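Local coordinates for extracellular ligand-binding receptor (PDB 4Q6B), which binds leucine and probably serves as the extracellular substrate-binding protein of an amino-acid ABC transporter, at residues A[256-261]-A[322-327]; A[28-33]-A[291-296]; A[156-161]-A[202-207]; A[130-135]-A[337-342]. All coordinates share one frame; numbering follows the deposited sequence.

How the interactions relate
The chain opens interaction 2 first, at 28-33 in helix 26-39, and closes it late, at 291-296 in helix 284-301. Interaction 4 opens at 130-135 and closes at 337-342, so it crosses interaction 2. Interaction 3 (156-161 with 202-207) is the shortest loop and is nested inside both. Interaction 1 opens next at 256-261 and closes at 322-327. It lies inside the loop of interaction 4 and crosses interaction 2. Interaction 2 joins two helices packed against the five-strand parallel sheet. Interactions 1, 3 and 4 all reach the mixed sheet, where strands 253-257 and 341-347 are neighbours. Interaction 1 touches both interactions 2 and 4, and so lies between them.

Interaction 1: residues A[256-261]-A[322-327]; sequences SFFNPQ and EGVMGM
Met-325, a selenomethionine in the crystal, reaches from a tight turn to the rings of Phe-257 and Phe-258. From CB the chain runs to CG, which lies anti to the carbonyl carbon (chi1 -71°) and comes 4.5 Å from CD1 of Phe-258. The selenium is next. SE sits 5.3 Å from the centroid of the Phe-257 ring, oblique to it at 51° off the ring normal, as a Met-aromatic contact. A bend at chi3 (52°) then turns the terminal methyl toward Phe-257, and CE ends 3.6 Å from CD2 of Phe-257, also close to CB and CG of that residue.

Phe-258 is met differently. The edge of its ring turns to the backbone, with Val-324 O in its plane and 4.0 Å from CE1. One face of the ring is covered by the backbone N of Pro-260.

The two backbones are joined through water. One water accepts from Phe-258 N and donates to Met-325 O, at 2.8 Å from each. A second accepts from Asn-259 N at 3.1 Å and donates to Val-324 O at 2.8 Å.

Val-324 and Met-325 form the turn of the hairpin 321-328, and their backbone N atoms are hydrogen-bonded to the carboxylate of Asp-291. Segment 256-261 continues from strand 253-257. Helix 284-301 covers the contact through Ala-287, which touches both Phe-258 and Val-324, and helix 265-278 adds Val-271 and Phe-270. The loop residue Ile-123 meets both Phe-257 and Met-325.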
loop_
_atom_site.group_PDB
_atom_site.type_symbol
_atom_site.label_atom_id
_atom_site.label_comp_id
_atom_site.label_asym_id
_atom_site.label_seq_id
_atom_site.Cartn_x
_atom_site.Cartn_y
_atom_site.Cartn_z
ATOM N N SER A 256 -1.694 3.485 -7.128
ATOM C CA SER A 256 -2.006 3.483 -5.718
ATOM C C SER A 256 -3.308 2.761 -5.517
ATOM O O SER A 256 -3.634 1.890 -6.281
ATOM C CB SER A 256 -2.081 4.899 -5.166
ATOM O OG SER A 256 -2.105 4.869 -3.763
ATOM N N PHE A 257 -3.980 3.084 -4.427
ATOM C CA PHE A 257 -5.267 2.508 -4.086
ATOM C C PHE A 257 -6.131 3.526 -3.325
ATOM O O PHE A 257 -5.640 4.524 -2.839
ATOM C CB PHE A 257 -5.076 1.231 -3.272
ATOM C CG PHE A 257 -4.250 1.433 -2.050
ATOM C CD1 PHE A 257 -2.909 1.161 -2.057
ATOM C CD2 PHE A 257 -4.821 1.927 -0.897
ATOM C CE1 PHE A 257 -2.141 1.375 -0.934
ATOM C CE2 PHE A 257 -4.062 2.140 0.219
ATOM C CZ PHE A 257 -2.724 1.860 0.204
ATOM N N PHE A 258 -7.430 3.259 -3.285
ATOM C CA PHE A 258 -8.445 4.119 -2.693
ATOM C C PHE A 258 -8.844 5.268 -3.610
ATOM O O PHE A 258 -8.055 6.138 -3.903
ATOM C CB PHE A 258 -8.120 4.643 -1.288
ATOM C CG PHE A 258 -9.232 5.469 -0.696
ATOM C CD1 PHE A 258 -10.498 4.938 -0.564
ATOM C CD2 PHE A 258 -9.023 6.774 -0.313
ATOM C CE1 PHE A 258 -11.533 5.686 -0.050
ATOM C CE2 PHE A 258 -10.042 7.522 0.215
ATOM C CZ PHE A 258 -11.300 6.978 0.344
ATOM N N ASN A 259 -10.089 5.244 -4.047
ATOM C CA ASN A 259 -10.641 6.348 -4.845
ATOM C C ASN A 259 -11.789 6.961 -4.059
ATOM O O ASN A 259 -12.854 6.342 -3.936
ATOM C CB ASN A 259 -11.149 5.801 -6.162
ATOM C CG ASN A 259 -11.738 6.889 -7.047
ATOM O OD1 ASN A 259 -11.892 8.050 -6.613
ATOM N ND2 ASN A 259 -12.062 6.530 -8.287
ATOM N N PRO A 260 -11.602 8.174 -3.517
ATOM C CA PRO A 260 -12.667 8.776 -2.714
ATOM C C PRO A 260 -13.834 9.274 -3.545
ATOM O O PRO A 260 -14.837 9.705 -2.972
ATOM C CB PRO A 260 -11.973 9.953 -2.028
ATOM C CG PRO A 260 -10.808 10.284 -2.927
ATOM C CD PRO A 260 -10.394 9.023 -3.610
ATOM N N GLN A 261 -13.667 9.272 -4.865
ATOM C CA GLN A 261 -14.725 9.640 -5.804
ATOM C C GLN A 261 -15.416 8.405 -6.392
ATOM O O GLN A 261 -16.213 8.548 -7.331
ATOM C CB GLN A 261 -14.198 10.548 -6.942
ATOM C CG GLN A 261 -13.625 11.843 -6.432
ATOM C CD GLN A 261 -13.135 12.782 -7.540
ATOM O OE1 GLN A 261 -13.087 12.422 -8.738
ATOM N NE2 GLN A 261 -12.767 13.978 -7.144
ATOM N N GLU A 322 -16.847 -6.546 0.152
ATOM C CA GLU A 322 -16.862 -5.144 -0.262
ATOM C C GLU A 322 -16.496 -4.202 0.849
ATOM O O GLU A 322 -17.102 -4.242 1.937
ATOM C CB GLU A 322 -18.269 -4.808 -0.770
ATOM C CG GLU A 322 -18.743 -5.768 -1.819
ATOM C CD GLU A 322 -18.158 -5.490 -3.194
ATOM O OE1 GLU A 322 -18.564 -6.183 -4.159
ATOM O OE2 GLU A 322 -17.326 -4.566 -3.332
ATOM N N GLY A 323 -15.537 -3.318 0.552
ATOM C CA GLY A 323 -15.018 -2.350 1.509
ATOM C C GLY A 323 -15.042 -0.958 0.888
ATOM O O GLY A 323 -15.504 -0.787 -0.234
ATOM N N VAL A 324 -14.482 0.021 1.600
ATOM C CA VAL A 324 -14.461 1.378 1.062
ATOM C C VAL A 324 -13.468 1.517 -0.071
ATOM O O VAL A 324 -13.590 2.407 -0.911
ATOM C CB VAL A 324 -14.150 2.416 2.169
ATOM C CG1 VAL A 324 -15.072 2.177 3.368
ATOM C CG2 VAL A 324 -12.666 2.391 2.578
HETATM N N MSE A 325 -12.488 0.616 -0.099
HETATM C CA MSE A 325 -11.466 0.666 -1.165
HETATM C C MSE A 325 -11.975 0.021 -2.462
HETATM O O MSE A 325 -11.367 0.195 -3.523
HETATM C CB MSE A 325 -10.233 -0.077 -0.692
HETATM C CG MSE A 325 -9.504 0.665 0.388
HETATM SE SE MSE A 325 -7.996 -0.436 0.988
HETATM C CE MSE A 325 -7.159 -0.803 -0.774
ATOM N N GLY A 326 -13.048 -0.757 -2.369
ATOM C CA GLY A 326 -13.464 -1.621 -3.477
ATOM C C GLY A 326 -13.640 -3.080 -3.010
ATOM O O GLY A 326 -13.842 -3.360 -1.813
HETATM N N MSE A 327 -13.550 -4.018 -3.944
HETATM C CA MSE A 327 -13.746 -5.392 -3.547
HETATM C C MSE A 327 -12.451 -6.063 -3.160
HETATM O O MSE A 327 -11.474 -6.045 -3.927
HETATM C CB MSE A 327 -14.478 -6.198 -4.611
HETATM C CG MSE A 327 -14.748 -7.594 -4.120
HETATM SE SE MSE A 327 -13.390 -8.816 -4.765
HETATM C CE MSE A 327 -14.389 -9.379 -6.321
HETATM O O HOH W 1 -8.656 0.816 -3.715
HETATM O O HOH W 2 -12.512 3.586 -3.185
#

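Interaction 2: residues A[28-33]-A[291-296]; sequences EGLELA and DAVILL
Ala-33 and Val-293 meet where helices 28-33 and 291-296 run roughly in the same direction, their axes 8.6 Å apart at closest approach and crossing at -33°. The CA atoms of these two residues are 6.1 Å apart, nearer than any other pair across the segments.

The small side chain of Ala-33 points toward the other helix. Its CB is 3.5 Å from CG1 of Val-293, which is tighter than usual carbon contact. Val-293 offers its two methyls to two different partners. CG1 stands anti to the backbone N (chi1 168°) and presses on Ala-33. CG2 is beside the backbone N and meets CD2 of Leu-30 at 3.8 Å. The Leu-30 and Val-293 side chains run nearly perpendicular, and the leucine touches with CD2 alone of its two methyls.

Ile-294 closes over Ala-33 from the next position along its helix. Its CD1 lies 3.8 Å from the CB of Ala-33 and 3.9 Å from the Ala-33 carbonyl O. The alanine methyl is therefore gripped by a valine and an isoleucine at once.

Everything that meets here is carbon apart from that one carbonyl. Ile-79 of strand 75-79 touches both Leu-30 and Val-293, while Trp-321 packs on Ile-294. Two helices lying on a parallel sheet, one from the start of the chain and one from near its end, are what is expected of a lobe of the periplasmic binding protein fold, in which the chain passes back and forth between two alpha/beta lobes.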
loop_
_atom_site.group_PDB
_atom_site.type_symbol
_atom_site.label_atom_id
_atom_site.label_comp_id
_atom_site.label_asym_id
_atom_site.label_seq_id
_atom_site.Cartn_x
_atom_site.Cartn_y
_atom_site.Cartn_z
ATOM N N GLU A 28 -6.766 7.914 12.595
ATOM C CA GLU A 28 -8.122 8.411 12.407
ATOM C C GLU A 28 -8.987 7.352 11.686
ATOM O O GLU A 28 -10.134 7.095 12.075
ATOM C CB GLU A 28 -8.104 9.744 11.640
ATOM C CG GLU A 28 -7.665 10.934 12.494
ATOM C CD GLU A 28 -6.148 11.018 12.756
ATOM O OE1 GLU A 28 -5.759 11.924 13.521
ATOM O OE2 GLU A 28 -5.352 10.258 12.196
ATOM N N GLY A 29 -8.465 6.746 10.633
ATOM C CA GLY A 29 -9.247 5.742 9.899
ATOM C C GLY A 29 -9.548 4.511 10.751
ATOM O O GLY A 29 -10.676 3.990 10.712
ATOM N N LEU A 30 -8.548 4.050 11.513
ATOM C CA LEU A 30 -8.736 2.956 12.482
ATOM C C LEU A 30 -9.804 3.332 13.489
ATOM O O LEU A 30 -10.704 2.512 13.787
ATOM C CB LEU A 30 -7.455 2.621 13.268
ATOM C CG LEU A 30 -6.202 2.241 12.479
ATOM C CD1 LEU A 30 -5.011 2.184 13.412
ATOM C CD2 LEU A 30 -6.415 0.849 11.820
ATOM N N GLU A 31 -9.724 4.536 14.051
ATOM C CA GLU A 31 -10.646 4.930 15.126
ATOM C C GLU A 31 -12.096 5.042 14.628
ATOM O O GLU A 31 -13.028 4.596 15.289
ATOM C CB GLU A 31 -10.163 6.235 15.794
ATOM C CG GLU A 31 -11.108 6.832 16.846
ATOM C CD GLU A 31 -10.684 8.217 17.346
ATOM O OE1 GLU A 31 -10.894 9.240 16.628
ATOM O OE2 GLU A 31 -10.147 8.276 18.472
ATOM N N LEU A 32 -12.270 5.580 13.433
ATOM C CA LEU A 32 -13.598 5.616 12.816
ATOM C C LEU A 32 -14.189 4.203 12.646
ATOM O O LEU A 32 -15.382 4.015 12.843
ATOM C CB LEU A 32 -13.530 6.338 11.464
ATOM C CG LEU A 32 -14.873 6.762 10.874
ATOM C CD1 LEU A 32 -15.582 7.902 11.638
ATOM C CD2 LEU A 32 -14.733 7.177 9.408
ATOM N N ALA A 33 -13.377 3.224 12.261
ATOM C CA ALA A 33 -13.906 1.844 12.086
ATOM C C ALA A 33 -14.288 1.182 13.397
ATOM O O ALA A 33 -15.300 0.503 13.485
ATOM C CB ALA A 33 -12.893 1.006 11.360
ATOM N N ASP A 291 -10.741 -0.305 6.301
ATOM C CA ASP A 291 -11.167 -1.598 5.769
ATOM C C ASP A 291 -10.524 -2.754 6.559
ATOM O O ASP A 291 -11.195 -3.821 6.733
ATOM C CB ASP A 291 -10.829 -1.758 4.275
ATOM C CG ASP A 291 -11.918 -1.188 3.358
ATOM O OD1 ASP A 291 -12.985 -0.712 3.829
ATOM O OD2 ASP A 291 -11.684 -1.208 2.133
ATOM N N ALA A 292 -9.322 -2.558 7.093
ATOM C CA ALA A 292 -8.687 -3.681 7.789
ATOM C C ALA A 292 -9.453 -3.992 9.073
ATOM O O ALA A 292 -9.612 -5.133 9.437
ATOM C CB ALA A 292 -7.224 -3.349 8.143
ATOM N N VAL A 293 -9.839 -2.955 9.806
ATOM C CA VAL A 293 -10.592 -3.127 11.044
ATOM C C VAL A 293 -11.947 -3.745 10.730
ATOM O O VAL A 293 -12.367 -4.694 11.405
ATOM C CB VAL A 293 -10.784 -1.782 11.808
ATOM C CG1 VAL A 293 -11.838 -1.927 12.946
ATOM C CG2 VAL A 293 -9.472 -1.280 12.371
ATOM N N ILE A 294 -12.609 -3.268 9.675
ATOM C CA ILE A 294 -13.951 -3.769 9.401
ATOM C C ILE A 294 -13.866 -5.249 8.979
ATOM O O ILE A 294 -14.708 -6.085 9.397
ATOM C CB ILE A 294 -14.688 -2.951 8.329
ATOM C CG1 ILE A 294 -14.903 -1.488 8.764
ATOM C CG2 ILE A 294 -16.074 -3.579 8.046
ATOM C CD1 ILE A 294 -15.644 -1.309 10.046
ATOM N N LEU A 295 -12.870 -5.558 8.139
ATOM C CA LEU A 295 -12.636 -6.919 7.640
ATOM C C LEU A 295 -12.364 -7.858 8.821
ATOM O O LEU A 295 -13.005 -8.901 8.969
ATOM C CB LEU A 295 -11.411 -6.947 6.703
ATOM C CG LEU A 295 -11.458 -6.664 5.190
ATOM C CD1 LEU A 295 -10.197 -5.958 4.637
ATOM C CD2 LEU A 295 -11.691 -7.973 4.446
ATOM N N LEU A 296 -11.441 -7.460 9.690
ATOM C CA LEU A 296 -11.081 -8.336 10.825
ATOM C C LEU A 296 -12.269 -8.526 11.770
ATOM O O LEU A 296 -12.510 -9.621 12.328
ATOM C CB LEU A 296 -9.897 -7.802 11.612
ATOM C CG LEU A 296 -8.584 -7.846 10.866
ATOM C CD1 LEU A 296 -7.528 -7.025 11.637
ATOM C CD2 LEU A 296 -8.112 -9.292 10.731
#

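Interaction 3: residues A[156-161]-A[202-207]; sequences NGLANA and FIAKTA
Leu-158 meets the rim of the Phe-202 ring and the backbone of Ala-204. Its branch carbon CG lies in the plane of the ring, at its edge, 3.9 Å from CZ. Both methyls also reach CZ, each at about 4.0 Å. CD2 continues to CA of Ala-204 at 4.1 Å. The leucine and phenylalanine side chains are set nearly square to each other. The leucine is directed there by its first torsion, which sets CG opposite the backbone N (chi1 174°). Beside it, the CB atoms of Ala-159 and Ala-204 are 4.2 Å apart.

The next shell fixes these groups. Phe-202 is stacked with the ring of Phe-162 and is also touched by Leu-133 of helix 126-139. Strand 200-204 is hydrogen-bonded to strand 144-149, and helix 153-168 links that strand to strand 172-177 as a beta-alpha-beta crossover. OD1 of Asn-160 is hydrogen-bonded to NH1 of Arg-176, a residue of a calcium site. Replacing Leu-158 with an alanine here would remove the branch carbon and both methyls, and would probably open a gap beside the Phe-202 edge and leave Ala-204 without part of its cover.

The side chains that meet across this contact are all apolar. Shape and burial hold the helix against the strand, and the two alanines let the backbones come within 5.7 Å, CA of Ala-159 to CA of Ala-204.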
loop_
_atom_site.group_PDB
_atom_site.type_symbol
_atom_site.label_atom_id
_atom_site.label_comp_id
_atom_site.label_asym_id
_atom_site.label_seq_id
_atom_site.Cartn_x
_atom_site.Cartn_y
_atom_site.Cartn_z
ATOM N N ASN A 156 14.773 -3.277 -7.411
ATOM C CA ASN A 156 14.967 -4.211 -8.507
ATOM C C ASN A 156 13.661 -4.955 -8.757
ATOM O O ASN A 156 13.288 -5.199 -9.917
ATOM C CB ASN A 156 16.102 -5.186 -8.201
ATOM C CG ASN A 156 17.479 -4.577 -8.455
ATOM O OD1 ASN A 156 18.122 -4.052 -7.542
ATOM N ND2 ASN A 156 17.942 -4.659 -9.705
ATOM N N GLY A 157 12.957 -5.265 -7.669
ATOM C CA GLY A 157 11.687 -5.967 -7.736
ATOM C C GLY A 157 10.614 -5.283 -8.559
ATOM O O GLY A 157 10.024 -5.907 -9.469
ATOM N N LEU A 158 10.330 -4.019 -8.234
ATOM C CA LEU A 158 9.292 -3.248 -8.926
ATOM C C LEU A 158 9.707 -2.912 -10.362
ATOM O O LEU A 158 8.855 -2.893 -11.265
ATOM C CB LEU A 158 8.949 -1.968 -8.147
ATOM C CG LEU A 158 7.983 -0.970 -8.793
ATOM C CD1 LEU A 158 6.657 -1.602 -9.091
ATOM C CD2 LEU A 158 7.786 0.177 -7.867
ATOM N N ALA A 159 11.007 -2.652 -10.562
ATOM C CA ALA A 159 11.579 -2.395 -11.886
ATOM C C ALA A 159 11.420 -3.603 -12.807
ATOM O O ALA A 159 10.997 -3.431 -13.965
ATOM C CB ALA A 159 13.103 -1.967 -11.797
ATOM N N ASN A 160 11.778 -4.803 -12.311
ATOM C CA ASN A 160 11.656 -6.008 -13.128
ATOM C C ASN A 160 10.192 -6.360 -13.428
ATOM O O ASN A 160 9.888 -6.765 -14.551
ATOM C CB ASN A 160 12.352 -7.204 -12.489
ATOM C CG ASN A 160 13.848 -7.047 -12.462
ATOM O OD1 ASN A 160 14.418 -6.274 -13.231
ATOM N ND2 ASN A 160 14.496 -7.778 -11.573
ATOM N N ALA A 161 9.324 -6.239 -12.423
ATOM C CA ALA A 161 7.864 -6.367 -12.661
ATOM C C ALA A 161 7.344 -5.407 -13.738
ATOM O O ALA A 161 6.635 -5.808 -14.687
ATOM C CB ALA A 161 7.067 -6.187 -11.360
ATOM N N PHE A 202 9.429 5.647 -15.824
ATOM C CA PHE A 202 8.879 4.996 -14.646
ATOM C C PHE A 202 9.912 5.064 -13.516
ATOM O O PHE A 202 11.047 4.621 -13.655
ATOM C CB PHE A 202 8.564 3.550 -14.944
ATOM C CG PHE A 202 7.972 2.831 -13.781
ATOM C CD1 PHE A 202 6.771 3.217 -13.252
ATOM C CD2 PHE A 202 8.685 1.813 -13.165
ATOM C CE1 PHE A 202 6.239 2.572 -12.134
ATOM C CE2 PHE A 202 8.158 1.144 -12.051
ATOM C CZ PHE A 202 6.935 1.534 -11.534
ATOM N N ILE A 203 9.493 5.636 -12.399
ATOM C CA ILE A 203 10.345 5.791 -11.245
ATOM C C ILE A 203 10.027 4.683 -10.240
ATOM O O ILE A 203 8.992 4.691 -9.603
ATOM C CB ILE A 203 10.094 7.156 -10.599
ATOM C CG1 ILE A 203 10.292 8.271 -11.633
ATOM C CG2 ILE A 203 10.985 7.361 -9.388
ATOM C CD1 ILE A 203 9.704 9.609 -11.237
ATOM N N ALA A 204 10.969 3.768 -10.085
ATOM C CA ALA A 204 10.834 2.619 -9.211
ATOM C C ALA A 204 11.674 2.889 -7.975
ATOM O O ALA A 204 12.410 2.049 -7.499
ATOM C CB ALA A 204 11.277 1.354 -9.903
ATOM N N LYS A 205 11.624 4.130 -7.551
ATOM C CA LYS A 205 12.246 4.589 -6.343
ATOM C C LYS A 205 11.117 5.141 -5.499
ATOM O O LYS A 205 10.197 5.749 -6.019
ATOM C CB LYS A 205 13.220 5.722 -6.655
ATOM C CG LYS A 205 14.614 5.301 -7.058
ATOM C CD LYS A 205 15.644 6.326 -6.594
ATOM C CE LYS A 205 16.849 5.647 -5.973
ATOM N NZ LYS A 205 18.032 5.564 -6.880
ATOM N N THR A 206 11.178 4.922 -4.198
ATOM C CA THR A 206 10.194 5.497 -3.296
ATOM C C THR A 206 10.378 7.007 -3.213
ATOM O O THR A 206 11.438 7.513 -3.515
ATOM C CB THR A 206 10.306 4.915 -1.881
ATOM O OG1 THR A 206 11.577 5.256 -1.333
ATOM C CG2 THR A 206 10.174 3.424 -1.922
ATOM N N ALA A 207 9.317 7.710 -2.848
ATOM C CA ALA A 207 9.337 9.157 -2.812
ATOM C C ALA A 207 10.357 9.665 -1.808
ATOM O O ALA A 207 11.122 10.557 -2.121
ATOM C CB ALA A 207 7.962 9.692 -2.469
#

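Interaction 4: residues A[130-135]-A[337-342]; sequences ARQLAI and IGDLVV
Gln-132 packs its aliphatic part on Val-341, and this apolar contact makes up most of the interface. CB of Gln-132 is 3.8 Å from CG1 of Val-341. CG of Gln-132 lies 3.9 Å from CB of Val-341, and it also touches both valine methyls. The two side chains lie alongside, pointing opposite ways. The valine therefore meets the glutamine along its near carbons and not at its amide.

The polar part is looser. Gln-132 bends at its second torsion (chi2 -80°), which carries the amide toward Asp-339. NE2 of Gln-132 stays 4.0 Å from OD1 of Asp-339, too long for a hydrogen bond, and the amide and carboxylate planes are 47° apart. The amide has its partner within its own helix, since NE2 is hydrogen-bonded to OE2 of Glu-128. The other carboxylate oxygen of Glu-128 forms a salt bridge with NE of Arg-131. The opposite charges of Arg-131 and Asp-339 are not in contact, with NH1 of the arginine 6.9 Å from OD2 of the aspartate.

The backbone of the second segment is bent here. Asp-339 is the centre of an inverse gamma turn, with a weak bond from Leu-340 N to Gly-338 O at 2.9 Å.

The contact lies at the surface, where helix 126-139 meets strand 341-347. Val-341 also touches Pro-124, just ahead of that helix. Val-342 pairs with Ser-256 of the antiparallel neighbour, strand 253-257. Elsewhere on the helix, Ala-130 packs against Leu-158 and Ala-161 of helix 153-168.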
loop_
_atom_site.group_PDB
_atom_site.type_symbol
_atom_site.label_atom_id
_atom_site.label_comp_id
_atom_site.label_asym_id
_atom_site.label_seq_id
_atom_site.Cartn_x
_atom_site.Cartn_y
_atom_site.Cartn_z
ATOM N N ALA A 130 2.199 -2.488 -10.866
ATOM C CA ALA A 130 3.001 -2.463 -12.121
ATOM C C ALA A 130 2.185 -2.946 -13.313
ATOM O O ALA A 130 2.228 -2.340 -14.373
ATOM C CB ALA A 130 4.298 -3.314 -11.975
ATOM N N ARG A 131 1.425 -4.019 -13.121
ATOM C CA ARG A 131 0.614 -4.612 -14.182
ATOM C C ARG A 131 -0.431 -3.612 -14.701
ATOM O O ARG A 131 -0.609 -3.455 -15.912
ATOM C CB ARG A 131 -0.062 -5.873 -13.644
ATOM C CG ARG A 131 -0.803 -6.674 -14.686
ATOM C CD ARG A 131 -1.139 -8.067 -14.130
ATOM N NE ARG A 131 -2.301 -8.074 -13.238
ATOM C CZ ARG A 131 -3.330 -8.916 -13.350
ATOM N NH1 ARG A 131 -4.334 -8.848 -12.494
ATOM N NH2 ARG A 131 -3.352 -9.816 -14.317
ATOM N N GLN A 132 -1.098 -2.902 -13.790
ATOM C CA GLN A 132 -2.148 -1.977 -14.208
ATOM C C GLN A 132 -1.536 -0.757 -14.828
ATOM O O GLN A 132 -2.127 -0.188 -15.751
ATOM C CB GLN A 132 -3.001 -1.545 -13.005
ATOM C CG GLN A 132 -3.676 -2.682 -12.340
ATOM C CD GLN A 132 -4.914 -3.094 -13.074
ATOM O OE1 GLN A 132 -5.364 -2.404 -13.993
ATOM N NE2 GLN A 132 -5.479 -4.225 -12.680
ATOM N N LEU A 133 -0.368 -0.330 -14.310
ATOM C CA LEU A 133 0.313 0.836 -14.917
ATOM C C LEU A 133 0.743 0.548 -16.344
ATOM O O LEU A 133 0.592 1.431 -17.230
ATOM C CB LEU A 133 1.532 1.327 -14.105
ATOM C CG LEU A 133 1.199 2.083 -12.830
ATOM C CD1 LEU A 133 2.459 2.124 -11.965
ATOM C CD2 LEU A 133 0.682 3.489 -13.143
ATOM N N ALA A 134 1.214 -0.671 -16.603
ATOM C CA ALA A 134 1.663 -0.984 -17.966
ATOM C C ALA A 134 0.496 -0.969 -18.940
ATOM O O ALA A 134 0.605 -0.464 -20.078
ATOM C CB ALA A 134 2.375 -2.324 -18.027
ATOM N N ILE A 135 -0.626 -1.515 -18.496
ATOM C CA ILE A 135 -1.829 -1.538 -19.344
ATOM C C ILE A 135 -2.276 -0.133 -19.706
ATOM O O ILE A 135 -2.589 0.136 -20.854
ATOM C CB ILE A 135 -2.967 -2.336 -18.682
ATOM C CG1 ILE A 135 -2.588 -3.820 -18.779
ATOM C CG2 ILE A 135 -4.321 -2.062 -19.398
ATOM C CD1 ILE A 135 -3.451 -4.732 -17.986
ATOM N N ILE A 337 -6.463 -10.058 -3.946
ATOM C CA ILE A 337 -6.510 -10.118 -5.385
ATOM C C ILE A 337 -7.678 -9.298 -5.908
ATOM O O ILE A 337 -7.963 -9.358 -7.095
ATOM C CB ILE A 337 -6.582 -11.569 -5.942
ATOM C CG1 ILE A 337 -7.826 -12.322 -5.435
ATOM C CG2 ILE A 337 -5.326 -12.344 -5.551
ATOM C CD1 ILE A 337 -8.022 -13.743 -6.060
ATOM N N GLY A 338 -8.309 -8.509 -5.039
ATOM C CA GLY A 338 -9.425 -7.683 -5.495
ATOM C C GLY A 338 -8.955 -6.625 -6.480
ATOM O O GLY A 338 -7.770 -6.298 -6.485
ATOM N N ASP A 339 -9.849 -6.088 -7.304
ATOM C CA ASP A 339 -9.449 -4.988 -8.197
ATOM C C ASP A 339 -9.398 -3.672 -7.409
ATOM O O ASP A 339 -10.334 -2.865 -7.421
ATOM C CB ASP A 339 -10.349 -4.873 -9.437
ATOM C CG ASP A 339 -9.597 -4.300 -10.640
ATOM O OD1 ASP A 339 -8.715 -3.424 -10.430
ATOM O OD2 ASP A 339 -9.852 -4.748 -11.782
ATOM N N LEU A 340 -8.272 -3.476 -6.725
ATOM C CA LEU A 340 -8.114 -2.361 -5.792
ATOM C C LEU A 340 -7.164 -1.268 -6.309
ATOM O O LEU A 340 -7.040 -0.236 -5.655
ATOM C CB LEU A 340 -7.526 -2.862 -4.476
ATOM C CG LEU A 340 -8.493 -3.842 -3.825
ATOM C CD1 LEU A 340 -7.737 -4.660 -2.795
ATOM C CD2 LEU A 340 -9.661 -3.063 -3.177
ATOM N N VAL A 341 -6.502 -1.470 -7.445
ATOM C CA VAL A 341 -5.563 -0.447 -7.900
ATOM C C VAL A 341 -6.332 0.790 -8.402
ATOM O O VAL A 341 -7.317 0.676 -9.189
ATOM C CB VAL A 341 -4.665 -0.967 -9.020
ATOM C CG1 VAL A 341 -3.858 0.213 -9.699
ATOM C CG2 VAL A 341 -3.712 -2.038 -8.460
ATOM N N VAL A 342 -5.857 1.984 -7.992
ATOM C CA VAL A 342 -6.453 3.245 -8.464
ATOM C C VAL A 342 -5.320 4.101 -9.019
ATOM O O VAL A 342 -4.299 4.302 -8.331
ATOM C CB VAL A 342 -7.108 3.967 -7.265
ATOM C CG1 VAL A 342 -7.631 5.390 -7.646
ATOM C CG2 VAL A 342 -8.257 3.137 -6.687
#